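Local coordinates for protein proteasome accessory factor B/C (PafBC) (Paenarthrobacter aurescens, PDB 6SJ9) that acts as a transcriptional regulator of the bacterial DNA damage response, probably binding DNA through its winged helix-turn-helix domains, at residues K30-S35 against V40-M45; L93-S98 against I413-D418; F579-D584 against E619-D624. All blocks are in the same frame, centred on the assembly; numbering follows the deposited sequence.

Contact 1 of 3, residues K30-S35 against V40-M45; sequences KVYHDS and VAFGRM
In the turn of the N-terminal winged helix-turn-helix, Tyr-32 is met from two directions by Phe-42 and Met-45, and the case illustrates how one aromatic ring can pack between a turn and the helix that follows. Phe-42 comes over a face of the tyrosine. Its CE1 stands 3.5 Å from Tyr-32 CD1, toward the rim of the ring and not over its middle, while Phe-42 CD1 comes 3.6 Å from Tyr-32 CG. The planes are turned 74° to each other with the centroids 5.0 Å apart, a T-shaped pair in which phenylalanine supplies the edge and tyrosine the face. Phe-42 reaches this place with a first torsion of 147°, well short of a staggered anti position. Met-45, modelled as selenomethionine, takes the edge of the same ring: SE lies in the ring plane, 3.8 Å from Tyr-32 CD2, in a Met-aromatic contact.

Segment 30-35 runs from the end region of helix 24-31 into the connecting turn, and 40-45 lies in helix 39-55, probably the recognition helix. The far end of the tyrosine is tied to that second helix as well, because Tyr-32 OH is hydrogen-bonded to OD2 of Asp-49. Helix 2-17 adds Arg-7 and Leu-11 against the tyrosine, and Phe-42 also packs on Arg-24 and Arg-28 of helix 24-31.

Beyond the ring, the end of the Met-45 chain bends at its last torsion (chi3 -33°), which carries the methyl group to the loop. There CE comes 3.1 Å from Ser-35 OG, an unusually tight approach, with no hydrogen bond, that goes with a strained torsion, so the methyl position may be uncertain. A weak backbone bond runs from Ser-35 N to Tyr-32 O.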
# COMPACT_ATOMS: atom_id res chain seq x y z
N LYS A 30 -16.14 18.49 27.90
CA LYS A 30 -15.11 18.28 26.88
C LYS A 30 -15.61 17.46 25.70
O LYS A 30 -15.25 17.74 24.55
CB LYS A 30 -13.88 17.60 27.49
CG LYS A 30 -13.03 18.49 28.34
CD LYS A 30 -11.83 17.71 28.84
CE LYS A 30 -11.10 17.02 27.69
NZ LYS A 30 -9.89 16.30 28.17
N VAL A 31 -16.44 16.45 25.95
CA VAL A 31 -16.84 15.50 24.93
C VAL A 31 -18.32 15.62 24.59
O VAL A 31 -18.69 15.57 23.42
CB VAL A 31 -16.50 14.06 25.38
CG1 VAL A 31 -16.75 13.05 24.24
CG2 VAL A 31 -15.07 13.98 25.88
N TYR A 32 -19.16 15.78 25.61
CA TYR A 32 -20.61 15.74 25.47
C TYR A 32 -21.24 17.13 25.49
O TYR A 32 -22.33 17.32 26.04
CB TYR A 32 -21.21 14.87 26.57
CG TYR A 32 -20.77 13.42 26.56
CD1 TYR A 32 -19.56 13.03 27.13
CD2 TYR A 32 -21.57 12.43 26.00
CE1 TYR A 32 -19.17 11.71 27.13
CE2 TYR A 32 -21.18 11.11 26.00
CZ TYR A 32 -19.98 10.75 26.57
OH TYR A 32 -19.61 9.44 26.57
N HIS A 33 -20.54 18.13 24.93
CA HIS A 33 -21.14 19.45 24.79
C HIS A 33 -22.37 19.39 23.90
O HIS A 33 -23.32 20.15 24.10
CB HIS A 33 -20.12 20.45 24.24
CG HIS A 33 -19.24 19.90 23.15
ND1 HIS A 33 -19.74 19.26 22.04
CD2 HIS A 33 -17.89 19.92 23.00
CE1 HIS A 33 -18.74 18.90 21.25
NE2 HIS A 33 -17.61 19.29 21.81
N ASP A 34 -22.37 18.48 22.92
CA ASP A 34 -23.48 18.38 21.98
C ASP A 34 -24.78 18.03 22.70
O ASP A 34 -25.85 18.54 22.34
CB ASP A 34 -23.15 17.31 20.93
CG ASP A 34 -24.03 17.41 19.70
OD1 ASP A 34 -24.99 18.20 19.69
OD2 ASP A 34 -23.76 16.67 18.73
N SER A 35 -24.72 17.18 23.73
CA SER A 35 -25.92 16.76 24.45
C SER A 35 -26.52 17.96 25.17
O SER A 35 -25.93 18.49 26.11
CB SER A 35 -25.61 15.63 25.41
OG SER A 35 -24.94 14.59 24.74
N VAL A 40 -29.27 13.38 33.31
CA VAL A 40 -30.01 12.13 33.19
C VAL A 40 -29.73 11.42 31.87
O VAL A 40 -29.36 10.24 31.85
CB VAL A 40 -31.51 12.39 33.40
CG1 VAL A 40 -31.80 12.50 34.88
CG2 VAL A 40 -31.91 13.70 32.72
N ALA A 41 -29.92 12.12 30.75
CA ALA A 41 -29.77 11.50 29.43
C ALA A 41 -28.30 11.29 29.09
O ALA A 41 -27.92 10.25 28.53
CB ALA A 41 -30.45 12.35 28.37
N PHE A 42 -27.48 12.28 29.41
CA PHE A 42 -26.04 12.17 29.23
C PHE A 42 -25.48 11.01 30.04
O PHE A 42 -24.67 10.22 29.53
CB PHE A 42 -25.39 13.51 29.59
CG PHE A 42 -24.04 13.39 30.20
CD1 PHE A 42 -22.91 13.19 29.40
CD2 PHE A 42 -23.87 13.52 31.57
CE1 PHE A 42 -21.67 13.07 29.97
CE2 PHE A 42 -22.63 13.42 32.15
CZ PHE A 42 -21.52 13.20 31.35
N GLY A 43 -25.91 10.88 31.30
CA GLY A 43 -25.39 9.82 32.15
C GLY A 43 -25.55 8.44 31.54
O GLY A 43 -24.66 7.60 31.64
N ARG A 44 -26.69 8.18 30.91
CA ARG A 44 -26.82 6.86 30.28
C ARG A 44 -26.04 6.78 28.97
O ARG A 44 -25.46 5.73 28.66
CB ARG A 44 -28.28 6.45 30.10
CG ARG A 44 -29.35 7.52 29.95
CD ARG A 44 -30.73 6.80 29.87
NE ARG A 44 -31.82 7.71 29.52
CZ ARG A 44 -32.64 8.28 30.39
NH1 ARG A 44 -32.50 8.04 31.70
NH2 ARG A 44 -33.59 9.10 29.97
N MSE A 45 -26.02 7.85 28.19
CA MSE A 45 -25.24 7.82 26.96
C MSE A 45 -23.73 7.68 27.26
O MSE A 45 -22.99 7.09 26.49
CB MSE A 45 -25.51 9.08 26.14
CG MSE A 45 -24.86 9.10 24.75
SE MSE A 45 -24.55 10.97 24.19
CE MSE A 45 -26.13 11.78 25.07

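Contact 2 of 3, residues L93-S98 against I413-D418; sequences LTPAES and ISEHLD
Thr-94 O, the carbonyl joined to Pro-95, is gripped twice by one residue: Ser-98 N donates to it at 2.8 Å, the i to i-4 backbone bond of the first helical turn, and Ser-98 OG at 2.9 Å, from above the carbonyl plane. Thr-94 is also the N-cap of helix 95-118. Its OG1 accepts from Glu-97 N along a nearly straight bond (170°), and Glu-97 OE1 receives Thr-94 N in return, completing a capping box. Lys-464 forms a salt bridge to the same OE1, so the box is joined to helix 457-469.

On this fixed first turn Pro-95 faces the end of strand 410-413 and the loop after it. Its CB touches Ile-413 CG2 at 4.0 Å, a methyl branch standing anti to its own backbone N. Across the other end of the ring lies Glu-415, bent at its second torsion (chi2 77°) so that the carboxylate folds back: OE2 stands 3.4 Å from Pro-95 CD and equally close to Pro-95 CG. Val-360 of helix 346-360 packs on the proline too, linking the start of helix 95-118 to the PafC helix-turn-helix domain.

Proline has no N-H to offer, and Glu-415 OE2, buried here, finds no hydrogen-bond partner in the model. Burying this oxygen against proline carbons probably costs some solvation, which the positive end of the helix dipole may partly offset.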
# COMPACT_ATOMS: atom_id res chain seq x y z
N LEU A 93 -6.44 -7.55 16.31
CA LEU A 93 -7.18 -7.28 15.09
C LEU A 93 -7.85 -8.54 14.60
O LEU A 93 -7.26 -9.62 14.65
CB LEU A 93 -6.24 -6.72 14.00
CG LEU A 93 -5.64 -5.35 14.33
CD1 LEU A 93 -4.76 -4.84 13.19
CD2 LEU A 93 -6.76 -4.37 14.64
N THR A 94 -9.10 -8.42 14.18
CA THR A 94 -9.72 -9.49 13.42
C THR A 94 -9.19 -9.51 11.99
O THR A 94 -8.66 -8.51 11.48
CB THR A 94 -11.23 -9.30 13.37
OG1 THR A 94 -11.49 -8.18 12.51
CG2 THR A 94 -11.81 -9.08 14.81
N PRO A 95 -9.35 -10.64 11.28
CA PRO A 95 -8.95 -10.65 9.88
C PRO A 95 -9.59 -9.56 9.04
O PRO A 95 -8.89 -8.91 8.26
CB PRO A 95 -9.35 -12.06 9.42
CG PRO A 95 -9.27 -12.93 10.75
CD PRO A 95 -9.78 -11.96 11.80
N ALA A 96 -10.88 -9.28 9.23
CA ALA A 96 -11.50 -8.18 8.51
C ALA A 96 -10.76 -6.87 8.79
O ALA A 96 -10.30 -6.20 7.86
CB ALA A 96 -12.99 -8.07 8.86
N GLU A 97 -10.58 -6.53 10.08
CA GLU A 97 -9.87 -5.31 10.44
C GLU A 97 -8.48 -5.24 9.82
O GLU A 97 -8.02 -4.17 9.42
CB GLU A 97 -9.73 -5.19 11.96
CG GLU A 97 -11.03 -4.98 12.62
CD GLU A 97 -10.92 -5.07 14.16
OE1 GLU A 97 -9.97 -5.69 14.67
OE2 GLU A 97 -11.83 -4.53 14.83
N SER A 98 -7.75 -6.36 9.85
CA SER A 98 -6.41 -6.40 9.29
C SER A 98 -6.41 -6.18 7.79
O SER A 98 -5.47 -5.58 7.27
CB SER A 98 -5.78 -7.76 9.60
OG SER A 98 -5.83 -8.02 11.00
N ILE A 413 -9.69 -15.64 3.49
CA ILE A 413 -8.75 -15.21 4.51
C ILE A 413 -9.12 -15.98 5.76
O ILE A 413 -10.20 -15.77 6.31
CB ILE A 413 -8.81 -13.69 4.70
CG1 ILE A 413 -8.40 -13.02 3.40
CG2 ILE A 413 -7.93 -13.25 5.82
CD1 ILE A 413 -8.40 -11.49 3.38
N SER A 414 -8.32 -16.97 6.12
CA SER A 414 -8.68 -17.90 7.18
C SER A 414 -8.76 -17.23 8.56
O SER A 414 -7.93 -16.39 8.91
CB SER A 414 -7.70 -19.08 7.19
OG SER A 414 -6.37 -18.65 7.39
N GLU A 415 -9.83 -17.55 9.29
CA GLU A 415 -10.04 -17.07 10.65
C GLU A 415 -9.48 -18.10 11.63
O GLU A 415 -10.04 -19.20 11.79
CB GLU A 415 -11.53 -16.80 10.91
CG GLU A 415 -11.88 -16.58 12.40
CD GLU A 415 -11.51 -15.20 12.94
OE1 GLU A 415 -12.42 -14.35 13.07
OE2 GLU A 415 -10.32 -14.96 13.27
N HIS A 416 -8.38 -17.75 12.28
CA HIS A 416 -7.86 -18.44 13.46
C HIS A 416 -8.73 -18.05 14.66
O HIS A 416 -8.56 -16.98 15.24
CB HIS A 416 -6.39 -18.09 13.63
CG HIS A 416 -6.12 -16.63 13.48
ND1 HIS A 416 -6.35 -15.71 14.48
CD2 HIS A 416 -5.65 -15.92 12.43
CE1 HIS A 416 -6.04 -14.50 14.05
NE2 HIS A 416 -5.61 -14.60 12.81
N LEU A 417 -9.66 -18.94 15.03
CA LEU A 417 -10.67 -18.66 16.05
C LEU A 417 -10.05 -18.26 17.39
O LEU A 417 -9.10 -18.88 17.87
CB LEU A 417 -11.57 -19.90 16.21
CG LEU A 417 -12.95 -19.88 16.87
CD1 LEU A 417 -13.78 -21.08 16.39
CD2 LEU A 417 -12.87 -19.88 18.38
N ASP A 418 -10.64 -17.22 18.01
CA ASP A 418 -10.31 -16.72 19.36
C ASP A 418 -8.81 -16.70 19.60
O ASP A 418 -8.29 -17.12 20.64
CB ASP A 418 -11.03 -17.51 20.46
CG ASP A 418 -12.49 -17.08 20.63
OD1 ASP A 418 -12.93 -16.17 19.90
OD2 ASP A 418 -13.17 -17.65 21.50

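Contact 3 of 3, residues F579-D584 against E619-D624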
# COMPACT_ATOMS: atom_id res chain seq x y z
N PHE A 579 -4.72 9.05 -6.43
CA PHE A 579 -4.36 8.32 -7.64
C PHE A 579 -4.38 9.16 -8.93
O PHE A 579 -4.04 8.63 -10.01
CB PHE A 579 -5.29 7.11 -7.77
CG PHE A 579 -5.10 6.08 -6.66
CD1 PHE A 579 -5.82 6.17 -5.49
CD2 PHE A 579 -4.14 5.08 -6.77
CE1 PHE A 579 -5.69 5.24 -4.48
CE2 PHE A 579 -4.00 4.09 -5.77
CZ PHE A 579 -4.77 4.18 -4.60
N THR A 580 -4.77 10.43 -8.88
CA THR A 580 -4.75 11.26 -10.11
C THR A 580 -3.32 11.50 -10.56
O THR A 580 -2.41 11.53 -9.74
CB THR A 580 -5.48 12.59 -9.90
OG1 THR A 580 -4.92 13.28 -8.78
CG2 THR A 580 -6.95 12.38 -9.63
N PRO A 581 -3.07 11.64 -11.87
CA PRO A 581 -1.70 11.99 -12.31
C PRO A 581 -1.29 13.29 -11.66
O PRO A 581 -2.12 14.19 -11.48
CB PRO A 581 -1.80 12.12 -13.84
CG PRO A 581 -3.20 12.08 -14.16
CD PRO A 581 -4.00 11.56 -13.01
N GLY A 582 -0.03 13.34 -11.19
CA GLY A 582 0.52 14.53 -10.56
C GLY A 582 1.09 15.56 -11.56
O GLY A 582 1.57 15.22 -12.64
N GLU A 583 1.03 16.83 -11.16
CA GLU A 583 1.56 17.90 -11.99
C GLU A 583 3.05 17.70 -12.31
O GLU A 583 3.51 18.04 -13.39
CB GLU A 583 1.36 19.23 -11.25
CG GLU A 583 2.04 20.44 -12.00
CD GLU A 583 1.33 20.80 -13.33
OE1 GLU A 583 0.14 20.43 -13.51
OE2 GLU A 583 1.96 21.41 -14.20
N ASP A 584 3.79 17.11 -11.38
CA ASP A 584 5.23 16.95 -11.49
C ASP A 584 5.63 15.59 -12.07
O ASP A 584 6.82 15.26 -12.05
CB ASP A 584 5.87 17.11 -10.10
CG ASP A 584 5.46 18.43 -9.39
OD1 ASP A 584 5.30 19.49 -10.03
OD2 ASP A 584 5.29 18.41 -8.16
N GLU A 619 4.73 2.83 -21.35
CA GLU A 619 4.91 4.24 -21.05
C GLU A 619 4.21 4.55 -19.73
O GLU A 619 3.00 4.36 -19.61
CB GLU A 619 4.30 5.02 -22.21
CG GLU A 619 4.58 6.46 -22.26
CD GLU A 619 3.94 7.05 -23.49
OE1 GLU A 619 4.64 7.23 -24.51
OE2 GLU A 619 2.70 7.27 -23.45
N VAL A 620 4.96 4.96 -18.71
CA VAL A 620 4.40 5.18 -17.38
C VAL A 620 4.81 6.56 -16.86
O VAL A 620 5.89 7.07 -17.18
CB VAL A 620 4.85 4.08 -16.37
CG1 VAL A 620 4.44 2.71 -16.87
CG2 VAL A 620 6.30 4.11 -16.16
N ARG A 621 3.99 7.12 -15.98
CA ARG A 621 4.30 8.35 -15.26
C ARG A 621 4.82 8.02 -13.86
O ARG A 621 4.11 7.41 -13.07
CB ARG A 621 3.06 9.24 -15.15
CG ARG A 621 2.50 9.72 -16.49
CD ARG A 621 1.07 10.32 -16.34
NE ARG A 621 1.03 11.54 -15.51
CZ ARG A 621 0.98 12.79 -15.99
NH1 ARG A 621 1.00 13.01 -17.31
NH2 ARG A 621 0.93 13.83 -15.17
N PHE A 622 6.06 8.42 -13.57
CA PHE A 622 6.64 8.28 -12.24
C PHE A 622 6.52 9.60 -11.52
O PHE A 622 6.59 10.68 -12.14
CB PHE A 622 8.11 7.87 -12.31
CG PHE A 622 8.29 6.42 -12.49
CD1 PHE A 622 8.44 5.89 -13.77
CD2 PHE A 622 8.28 5.57 -11.41
CE1 PHE A 622 8.59 4.52 -13.94
CE2 PHE A 622 8.43 4.20 -11.57
CZ PHE A 622 8.58 3.67 -12.83
N GLY A 623 6.30 9.50 -10.20
CA GLY A 623 6.06 10.68 -9.38
C GLY A 623 7.27 11.58 -9.27
O GLY A 623 7.11 12.80 -9.10
N ASP A 624 8.47 11.01 -9.37
CA ASP A 624 9.70 11.75 -9.23
C ASP A 624 10.78 10.96 -9.96
O ASP A 624 10.86 9.73 -9.83
CB ASP A 624 10.08 11.93 -7.75
CG ASP A 624 11.34 12.81 -7.57
OD1 ASP A 624 11.17 14.04 -7.42
OD2 ASP A 624 12.49 12.28 -7.61
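Arg-621 reaches Pro-581 and Gly-582 by a path that can be followed atom by atom. CB leads toward the 579-584 loop, CG sits beside the backbone N, and the chain runs extended to CD before bending at chi3 (64°), which turns the guanidinium onto the proline. NE lies 3.3 Å from Pro-581 CB, which sits over one face of the flat group. The same nitrogen forms a salt bridge with Asp-585 OD2, just past the loop segment. CZ, the next atom, lies 3.6 Å from Pro-581 CB.

The arginine stands on strand 616-622 of the four-stranded antiparallel sheet, with strand order 2-3-1-4, that marks the ferredoxin-like fold of the second WCX domain. The contact joins the loop before strand 586-592, the first of that sheet, to the inner strand 616-622.

At the tip, NH2 approaches Gly-582 O near the guanidinium plane, 3.0 Å away, but the bond is bent (124°) and weak. Gly-582 N is held by Asp-585 OD2 as well, so that one carboxylate oxygen positions both the loop and the arginine. Further along, the carbonyl oxygens Asp-584 O and Gly-623 O come within 3.9 Å, with no hydrogen bond between them, while Arg-553 forms a salt bridge to the carboxylate of Asp-584.

The three contacts follow one another along the chain, and none touches another. Contact 1 lies within the N-terminal winged helix-turn-helix, and contact 2 joins the start of helix 95-118 to the second such domain; their centres are about 34 Å apart and their nearest atoms about 20 Å. Contact 3, on the ferredoxin-like sheet near the C-terminus, lies about 35 Å from contact 2, centre to centre, on the opposite side of the chain's centre. Helix 95-118 also reaches the neighbourhood of contact 3, where Phe-579 packs on Leu-107 and Arg-110. Contacts 1 and 3 are farthest apart, about 48 Å between centres. The potassium site, formed by Leu-16, Thr-18, Ile-81, Lys-83 and Ser-85, belongs to none of them.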